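Local structure of hemoglobin-like protein (Methylacidiphilum infernorum, 4NK2) at residues H80-T85 with F125-D130; F165-I170 with E177-V182. The protein binds heme b and, as a group II truncated hemoglobin, probably binds and carries oxygen. One frame throughout, in Å; residues are numbered along the deposited sequence. Where two conformers were deposited one is given.

Interaction 1: H80-T85 with F125-D130; sequences HYLFPT and FSVTID. With HEM (protoporphyrin IX containing Fe), chain C.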
loop_
_atom_site.group_PDB
_atom_site.type_symbol
_atom_site.label_atom_id
_atom_site.label_comp_id
_atom_site.label_asym_id
_atom_site.label_seq_id
_atom_site.Cartn_x
_atom_site.Cartn_y
_atom_site.Cartn_z
ATOM N N HIS A 80 -9.863 16.483 4.604
ATOM C CA HIS A 80 -11.264 16.798 4.349
ATOM C C HIS A 80 -11.726 16.360 2.967
ATOM O O HIS A 80 -12.851 15.954 2.780
ATOM C CB HIS A 80 -11.520 18.290 4.518
ATOM C CG HIS A 80 -10.924 19.139 3.440
ATOM N ND1 HIS A 80 -11.656 19.616 2.377
ATOM C CD2 HIS A 80 -9.668 19.615 3.272
ATOM C CE1 HIS A 80 -10.876 20.342 1.598
ATOM N NE2 HIS A 80 -9.665 20.357 2.119
ATOM N N TYR A 81 -10.824 16.340 1.998
ATOM C CA TYR A 81 -11.160 15.996 0.629
ATOM C C TYR A 81 -11.624 14.559 0.479
ATOM O O TYR A 81 -12.197 14.213 -0.530
ATOM C CB TYR A 81 -9.973 16.248 -0.297
ATOM C CG TYR A 81 -9.902 17.656 -0.848
ATOM C CD1 TYR A 81 -11.050 18.349 -1.205
ATOM C CD2 TYR A 81 -8.681 18.300 -1.007
ATOM C CE1 TYR A 81 -10.983 19.623 -1.703
ATOM C CE2 TYR A 81 -8.608 19.570 -1.498
ATOM C CZ TYR A 81 -9.759 20.230 -1.846
ATOM O OH TYR A 81 -9.674 21.506 -2.340
ATOM N N LEU A 82 -11.238 13.705 1.415
ATOM C CA LEU A 82 -11.557 12.275 1.331
ATOM C C LEU A 82 -13.003 11.969 1.672
ATOM O O LEU A 82 -13.474 10.849 1.421
ATOM C CB LEU A 82 -10.666 11.465 2.274
ATOM C CG LEU A 82 -9.163 11.454 2.028
ATOM C CD1 LEU A 82 -8.484 10.550 3.045
ATOM C CD2 LEU A 82 -8.871 10.995 0.599
ATOM N N PHE A 83 -13.700 12.947 2.259
ATOM C CA PHE A 83 -15.024 12.699 2.831
ATOM C C PHE A 83 -16.124 13.416 2.092
ATOM O O PHE A 83 -15.870 14.388 1.374
ATOM C CB PHE A 83 -15.041 13.099 4.310
ATOM C CG PHE A 83 -14.036 12.354 5.126
ATOM C CD1 PHE A 83 -14.369 11.138 5.710
ATOM C CD2 PHE A 83 -12.749 12.836 5.274
ATOM C CE1 PHE A 83 -13.438 10.425 6.433
ATOM C CE2 PHE A 83 -11.801 12.127 6.011
ATOM C CZ PHE A 83 -12.149 10.918 6.582
ATOM N N PRO A 84 -17.366 12.942 2.262
ATOM C CA PRO A 84 -18.451 13.511 1.456
ATOM C C PRO A 84 -18.774 14.946 1.844
ATOM O O PRO A 84 -18.614 15.350 3.004
ATOM C CB PRO A 84 -19.650 12.597 1.772
ATOM C CG PRO A 84 -19.047 11.340 2.326
ATOM C CD PRO A 84 -17.814 11.793 3.069
ATOM N N THR A 85 -19.231 15.686 0.855
ATOM C CA THR A 85 -19.655 17.053 0.986
ATOM C C THR A 85 -21.165 17.059 0.996
ATOM O O THR A 85 -21.779 17.863 1.659
ATOM C CB THR A 85 -19.185 17.844 -0.232
ATOM O OG1 THR A 85 -17.955 18.491 0.068
ATOM C CG2 THR A 85 -20.203 18.874 -0.618
ATOM N N PHE A 125 -10.549 -0.008 1.173
ATOM C CA PHE A 125 -9.868 0.043 -0.124
ATOM C C PHE A 125 -10.516 1.109 -1.023
ATOM O O PHE A 125 -9.878 1.607 -1.944
ATOM C CB PHE A 125 -9.888 -1.320 -0.834
ATOM C CG PHE A 125 -8.953 -2.351 -0.236
ATOM C CD1 PHE A 125 -7.726 -1.982 0.306
ATOM C CD2 PHE A 125 -9.307 -3.701 -0.235
ATOM C CE1 PHE A 125 -6.870 -2.943 0.857
ATOM C CE2 PHE A 125 -8.454 -4.671 0.314
ATOM C CZ PHE A 125 -7.241 -4.292 0.857
ATOM N N SER A 126 -11.770 1.458 -0.741
ATOM C CA SER A 126 -12.515 2.449 -1.531
ATOM C C SER A 126 -12.017 3.888 -1.343
ATOM O O SER A 126 -12.573 4.824 -1.925
ATOM C CB SER A 126 -14.003 2.390 -1.165
ATOM O OG SER A 126 -14.524 1.081 -1.331
ATOM N N VAL A 127 -10.998 4.070 -0.524
ATOM C CA VAL A 127 -10.450 5.392 -0.284
ATOM C C VAL A 127 -8.953 5.302 -0.085
ATOM O O VAL A 127 -8.468 4.399 0.553
ATOM C CB VAL A 127 -11.139 6.091 0.904
ATOM C CG1 VAL A 127 -11.162 5.214 2.098
ATOM C CG2 VAL A 127 -10.477 7.392 1.224
ATOM N N THR A 128 -8.215 6.232 -0.658
ATOM C CA THR A 128 -6.757 6.150 -0.610
ATOM C C THR A 128 -6.288 6.649 0.753
ATOM O O THR A 128 -6.511 7.803 1.114
ATOM C CB THR A 128 -6.118 6.983 -1.735
ATOM O OG1 THR A 128 -6.763 6.652 -2.968
ATOM C CG2 THR A 128 -4.634 6.684 -1.863
ATOM N N ILE A 129 -5.647 5.779 1.517
ATOM C CA ILE A 129 -5.252 6.148 2.876
ATOM C C ILE A 129 -3.763 5.912 3.023
ATOM O O ILE A 129 -3.317 4.755 3.030
ATOM C CB ILE A 129 -6.004 5.305 3.925
ATOM C CG1 ILE A 129 -7.519 5.566 3.835
ATOM C CG2 ILE A 129 -5.459 5.629 5.360
ATOM C CD1 ILE A 129 -8.395 4.562 4.600
ATOM N N ASP A 130 -2.982 6.974 3.128
ATOM C CA ASP A 130 -1.557 6.846 3.374
ATOM C C ASP A 130 -1.216 7.062 4.840
ATOM O O ASP A 130 -2.102 7.240 5.645
ATOM C CB ASP A 130 -0.742 7.769 2.469
ATOM C CG ASP A 130 -1.008 9.229 2.715
ATOM O OD1 ASP A 130 -1.585 9.584 3.743
ATOM O OD2 ASP A 130 -0.620 10.033 1.863
HETATM C CHA HEM C . -15.776 4.550 6.181
HETATM C CHB HEM C . -11.786 7.283 6.164
HETATM C CHC HEM C . -9.886 4.470 9.668
HETATM C CHD HEM C . -14.477 3.169 10.669
HETATM C C1A HEM C . -14.847 5.481 5.787
HETATM C C2A HEM C . -14.895 6.325 4.596
HETATM C C3A HEM C . -13.776 7.079 4.612
HETATM C C4A HEM C . -12.995 6.733 5.793
HETATM C CMA HEM C . -13.342 8.154 3.591
HETATM C CAA HEM C . -16.028 6.327 3.528
HETATM C CBA HEM C . -15.574 5.405 2.377
HETATM C CGA HEM C . -16.559 5.223 1.226
HETATM O O1A HEM C . -16.126 5.290 0.041
HETATM O O2A HEM C . -17.780 4.997 1.452
HETATM C C1B HEM C . -10.862 6.723 7.033
HETATM C C2B HEM C . -9.453 7.065 7.158
HETATM C C3B HEM C . -8.926 6.290 8.124
HETATM C C4B HEM C . -9.974 5.425 8.658
HETATM C CMB HEM C . -8.688 8.135 6.353
HETATM C CAB HEM C . -7.452 6.334 8.569
HETATM C CBB HEM C . -6.954 5.333 9.305
HETATM C C1C HEM C . -10.974 3.895 10.299
HETATM C C2C HEM C . -10.981 3.094 11.515
HETATM C C3C HEM C . -12.253 2.733 11.775
HETATM C C4C HEM C . -13.104 3.300 10.747
HETATM C CMC HEM C . -9.732 2.707 12.338
HETATM C CAC HEM C . -12.786 1.892 12.960
HETATM C CBC HEM C . -12.073 1.734 14.084
HETATM C C1D HEM C . -15.238 3.289 9.529
HETATM C C2D HEM C . -16.544 2.692 9.292
HETATM C C3D HEM C . -16.939 3.143 7.894
HETATM C C4D HEM C . -15.840 3.951 7.416
HETATM C CMD HEM C . -17.393 1.806 10.237
HETATM C CAD HEM C . -18.234 2.770 7.138
HETATM C CBD HEM C . -18.001 1.392 6.512
HETATM C CGD HEM C . -19.260 1.015 5.765
HETATM O O1D HEM C . -19.522 1.620 4.698
HETATM O O2D HEM C . -20.005 0.120 6.247
HETATM N NA HEM C . -13.686 5.760 6.484
HETATM N NB HEM C . -11.126 5.730 7.965
HETATM N NC HEM C . -12.293 3.994 9.877
HETATM N ND HEM C . -14.867 4.014 8.408
HETATM FE FE HEM C . -12.950 4.797 8.150
#
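Leu82 and Val127 meet with their side chains crossed at about a right angle, at the heme border that carries methyl CMA. On Val127, CB lies 4.0 Å from HEM CMA. Its CG1 branch, placed between the backbone N and the carbonyl carbon (chi1 51°), is carried to the same methyl and the neighbouring pyrrole carbon C3A. The other branch, CG2, ends the side chain in a fork, 3.8 Å from HEM CMA and 4.0 Å from Leu82 CD2, the only apolar side-chain pair between the two loops. The other Leu82 methyl, CD1, rests on the carbonyl of Thr128, 3.9 Å from Thr128 O. HEM CMA is shared, approached by Leu82 O as well as by Val127 CG2. This belongs to the truncated hemoglobin fold, at the border of the heme pocket: 125-130 links helix 120-124, which ends with the iron ligand His124, to helix 131-147, whereas 80-85 is the turn ahead of helix 87-104. The two put side chains on opposite faces of the porphyrin. On the distal face the Phe83 ring lies obliquely to the heme, CE1 3.6 Å from HEM CHB. On the proximal face Ile129 sets CD1 3.7 Å from HEM C2B, CG1 by HEM CMB and CG2 3.8 Å from HEM CAB. Shortening Ile129 to an alanine would probably open a gap against this pyrrole and leave the methyl and vinyl groups less firmly held. The side chain of Asn171 bonds Val127 O through ND2 and Ile129 N through OD1. Further on, Asp130 stands at the N-cap of helix 131-147, its OD1 accepting a hydrogen bond from Ala133 N.

Interaction 2: F165-I170 with E177-V182; sequences FSIRMI and EPPRRV. With HEM (protoporphyrin IX containing Fe), chain C.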
loop_
_atom_site.group_PDB
_atom_site.type_symbol
_atom_site.label_atom_id
_atom_site.label_comp_id
_atom_site.label_asym_id
_atom_site.label_seq_id
_atom_site.Cartn_x
_atom_site.Cartn_y
_atom_site.Cartn_z
ATOM N N PHE A 165 -5.759 -0.399 15.392
ATOM C CA PHE A 165 -6.649 -0.883 14.338
ATOM C C PHE A 165 -6.484 -0.028 13.088
ATOM O O PHE A 165 -6.565 -0.529 11.961
ATOM C CB PHE A 165 -8.106 -0.835 14.807
ATOM C CG PHE A 165 -9.061 -1.616 13.933
ATOM C CD1 PHE A 165 -8.639 -2.748 13.246
ATOM C CD2 PHE A 165 -10.388 -1.225 13.814
ATOM C CE1 PHE A 165 -9.529 -3.475 12.454
ATOM C CE2 PHE A 165 -11.281 -1.946 13.015
ATOM C CZ PHE A 165 -10.847 -3.065 12.336
ATOM N N SER A 166 -6.253 1.269 13.286
ATOM C CA SER A 166 -6.115 2.196 12.164
ATOM C C SER A 166 -4.928 1.837 11.272
ATOM O O SER A 166 -4.911 2.163 10.080
ATOM C CB SER A 166 -6.000 3.647 12.655
ATOM O OG SER A 166 -4.901 3.839 13.545
ATOM N N ILE A 167 -3.926 1.164 11.823
ATOM C CA ILE A 167 -2.779 0.803 10.982
ATOM C C ILE A 167 -3.197 -0.087 9.799
ATOM O O ILE A 167 -2.628 0.011 8.707
ATOM C CB ILE A 167 -1.685 0.104 11.792
ATOM C CG1 ILE A 167 -1.127 1.070 12.852
ATOM C CG2 ILE A 167 -0.574 -0.347 10.880
ATOM C CD1 ILE A 167 -0.128 0.415 13.800
ATOM N N ARG A 168 -4.177 -0.961 10.024
ATOM C CA ARG A 168 -4.625 -1.897 8.994
ATOM C C ARG A 168 -5.487 -1.258 7.927
ATOM O O ARG A 168 -5.848 -1.914 6.946
ATOM C CB ARG A 168 -5.414 -3.032 9.636
ATOM C CG ARG A 168 -4.758 -3.547 10.883
ATOM C CD ARG A 168 -5.342 -4.869 11.318
ATOM N NE ARG A 168 -4.497 -5.456 12.351
ATOM C CZ ARG A 168 -4.438 -6.752 12.623
ATOM N NH1 ARG A 168 -5.181 -7.607 11.932
ATOM N NH2 ARG A 168 -3.628 -7.185 13.576
ATOM N N MET A 169 -5.840 0.011 8.102
ATOM C CA MET A 169 -6.596 0.690 7.042
ATOM C C MET A 169 -5.663 1.285 5.984
ATOM O O MET A 169 -6.104 1.640 4.884
ATOM C CB MET A 169 -7.467 1.788 7.635
ATOM C CG MET A 169 -8.351 1.301 8.790
ATOM S SD MET A 169 -9.302 -0.152 8.292
ATOM C CE MET A 169 -9.248 -0.940 9.896
ATOM N N ILE A 170 -4.378 1.411 6.318
ATOM C CA ILE A 170 -3.436 2.089 5.420
ATOM C C ILE A 170 -3.271 1.252 4.153
ATOM O O ILE A 170 -2.887 0.074 4.220
ATOM C CB ILE A 170 -2.041 2.284 6.054
ATOM C CG1 ILE A 170 -2.115 3.256 7.242
ATOM C CG2 ILE A 170 -1.058 2.804 4.999
ATOM C CD1 ILE A 170 -0.797 3.391 7.999
ATOM N N GLU A 177 9.608 3.627 6.078
ATOM C CA GLU A 177 9.433 3.573 7.527
ATOM C C GLU A 177 8.109 2.948 7.906
ATOM O O GLU A 177 7.161 3.067 7.171
ATOM C CB GLU A 177 9.474 4.973 8.108
ATOM C CG GLU A 177 10.658 5.773 7.688
ATOM C CD GLU A 177 11.866 5.497 8.543
ATOM O OE1 GLU A 177 12.568 6.469 8.891
ATOM O OE2 GLU A 177 12.114 4.324 8.879
ATOM N N PRO A 178 8.029 2.304 9.061
ATOM C CA PRO A 178 6.729 1.755 9.485
ATOM C C PRO A 178 5.794 2.855 9.995
ATOM O O PRO A 178 6.284 3.900 10.428
ATOM C CB PRO A 178 7.101 0.809 10.628
ATOM C CG PRO A 178 8.375 1.390 11.192
ATOM C CD PRO A 178 9.115 1.973 10.003
ATOM N N PRO A 179 4.470 2.641 9.904
ATOM C CA PRO A 179 3.511 3.617 10.430
ATOM C C PRO A 179 3.839 3.952 11.878
ATOM O O PRO A 179 4.262 3.082 12.652
ATOM C CB PRO A 179 2.176 2.871 10.343
ATOM C CG PRO A 179 2.361 1.982 9.126
ATOM C CD PRO A 179 3.797 1.518 9.220
ATOM N N ARG A 180 3.664 5.216 12.226
ATOM C CA ARG A 180 4.031 5.720 13.548
ATOM C C ARG A 180 3.161 5.115 14.645
ATOM O O ARG A 180 1.942 5.045 14.502
ATOM C CB ARG A 180 3.860 7.238 13.540
ATOM C CG ARG A 180 4.039 7.954 14.860
ATOM C CD ARG A 180 3.415 9.326 14.716
ATOM N NE ARG A 180 3.686 10.204 15.846
ATOM C CZ ARG A 180 3.247 11.456 15.919
ATOM N NH1 ARG A 180 2.522 11.959 14.928
ATOM N NH2 ARG A 180 3.533 12.205 16.979
ATOM N N ARG A 181 3.779 4.679 15.740
ATOM C CA ARG A 181 3.002 4.246 16.900
ATOM C C ARG A 181 2.758 5.446 17.815
ATOM O O ARG A 181 3.657 6.269 18.030
ATOM C CB ARG A 181 3.728 3.136 17.664
ATOM C CG ARG A 181 3.966 1.858 16.857
ATOM C CD ARG A 181 2.721 1.454 16.071
ATOM N NE ARG A 181 1.560 1.162 16.927
ATOM C CZ ARG A 181 1.435 0.053 17.652
ATOM N NH1 ARG A 181 2.413 -0.845 17.650
ATOM N NH2 ARG A 181 0.348 -0.156 18.388
ATOM N N VAL A 182 1.540 5.562 18.339
ATOM C CA VAL A 182 1.219 6.613 19.296
ATOM C C VAL A 182 0.690 5.972 20.578
ATOM O O VAL A 182 -0.512 5.801 20.736
ATOM C CB VAL A 182 0.177 7.600 18.729
ATOM C CG1 VAL A 182 -0.040 8.770 19.694
ATOM C CG2 VAL A 182 0.623 8.122 17.369
HETATM C CHA HEM C . -15.776 4.550 6.181
HETATM C CHB HEM C . -11.786 7.283 6.164
HETATM C CHC HEM C . -9.886 4.470 9.668
HETATM C CHD HEM C . -14.477 3.169 10.669
HETATM C C1A HEM C . -14.847 5.481 5.787
HETATM C C2A HEM C . -14.895 6.325 4.596
HETATM C C3A HEM C . -13.776 7.079 4.612
HETATM C C4A HEM C . -12.995 6.733 5.793
HETATM C CMA HEM C . -13.342 8.154 3.591
HETATM C CAA HEM C . -16.028 6.327 3.528
HETATM C CBA HEM C . -15.574 5.405 2.377
HETATM C CGA HEM C . -16.559 5.223 1.226
HETATM O O1A HEM C . -16.126 5.290 0.041
HETATM O O2A HEM C . -17.780 4.997 1.452
HETATM C C1B HEM C . -10.862 6.723 7.033
HETATM C C2B HEM C . -9.453 7.065 7.158
HETATM C C3B HEM C . -8.926 6.290 8.124
HETATM C C4B HEM C . -9.974 5.425 8.658
HETATM C CMB HEM C . -8.688 8.135 6.353
HETATM C CAB HEM C . -7.452 6.334 8.569
HETATM C CBB HEM C . -6.954 5.333 9.305
HETATM C C1C HEM C . -10.974 3.895 10.299
HETATM C C2C HEM C . -10.981 3.094 11.515
HETATM C C3C HEM C . -12.253 2.733 11.775
HETATM C C4C HEM C . -13.104 3.300 10.747
HETATM C CMC HEM C . -9.732 2.707 12.338
HETATM C CAC HEM C . -12.786 1.892 12.960
HETATM C CBC HEM C . -12.073 1.734 14.084
HETATM C C1D HEM C . -15.238 3.289 9.529
HETATM C C2D HEM C . -16.544 2.692 9.292
HETATM C C3D HEM C . -16.939 3.143 7.894
HETATM C C4D HEM C . -15.840 3.951 7.416
HETATM C CMD HEM C . -17.393 1.806 10.237
HETATM C CAD HEM C . -18.234 2.770 7.138
HETATM C CBD HEM C . -18.001 1.392 6.512
HETATM C CGD HEM C . -19.260 1.015 5.765
HETATM O O1D HEM C . -19.522 1.620 4.698
HETATM O O2D HEM C . -20.005 0.120 6.247
HETATM N NA HEM C . -13.686 5.760 6.484
HETATM N NB HEM C . -11.126 5.730 7.965
HETATM N NC HEM C . -12.293 3.994 9.877
HETATM N ND HEM C . -14.867 4.014 8.408
HETATM FE FE HEM C . -12.950 4.797 8.150
#
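Ile167 meets Pro179 with CG2 and Arg181 with CD1, while Ile170 meets Pro179 with CD1, all along the tail that runs on to helix 184-192. The apolar contacts centre on the proline ring: Ile170 CD1 lies 3.6 Å from Pro179 CG, and Ile167 CG2 reaches the same carbon at 4.1 Å. The CG corner of the ring thus lies against both isoleucines, Ile167 within the 3-10 segment 166-169 and Ile170 just past its end. Phe42 of strand 35-48 and Arg134 of helix 131-147 also pack on Pro179.

Arg181 adds a mixed contact. Bent at chi2 (-44°) and chi3 (-61°), its chain doubles back and lays one guanidinium face over Ile167, with CD1 3.6 Å from Arg181 NE. That nitrogen also forms a salt bridge with Glu163 OE2. Arg134 and Arg121 bond the carbonyls of Arg180 and Ile170.

Heme contacts come from the other side of 165-170. Met169 CG sits 3.6 Å from HEM CHC on the proximal face, and the edge of the Phe165 ring, at CD2, meets the vinyl carbon HEM CBC at 3.4 Å. Met169 CE rests over the centre of one Phe165 face, which ties the two pocket residues together.

With only carbon crossing to proline, and the charge of Arg181 paired with Glu163, the contact itself is held by shape and apolar burial.

Overall arrangement
The two contacts follow one another along the chain, and their centres lie about 17 Å apart, yet they touch on the proximal side of the heme. Ile129 of interaction 1 is where they touch: its CD1 is 3.7 Å from Met169 O, and its carbonyl O is 3.6 Å from Ile170 CG2 of interaction 2. The porphyrin is shared between them, 80-85 and 125-130 holding the border with methyls CMA and CMB from both faces, and 165-170 the proximal side near CHC and the vinyl CBC. Met169 also touches His124, the axial ligand of the iron. Segment 177-182 packs behind 165-170, away from the heme, and so forms an outer layer to the pocket wall.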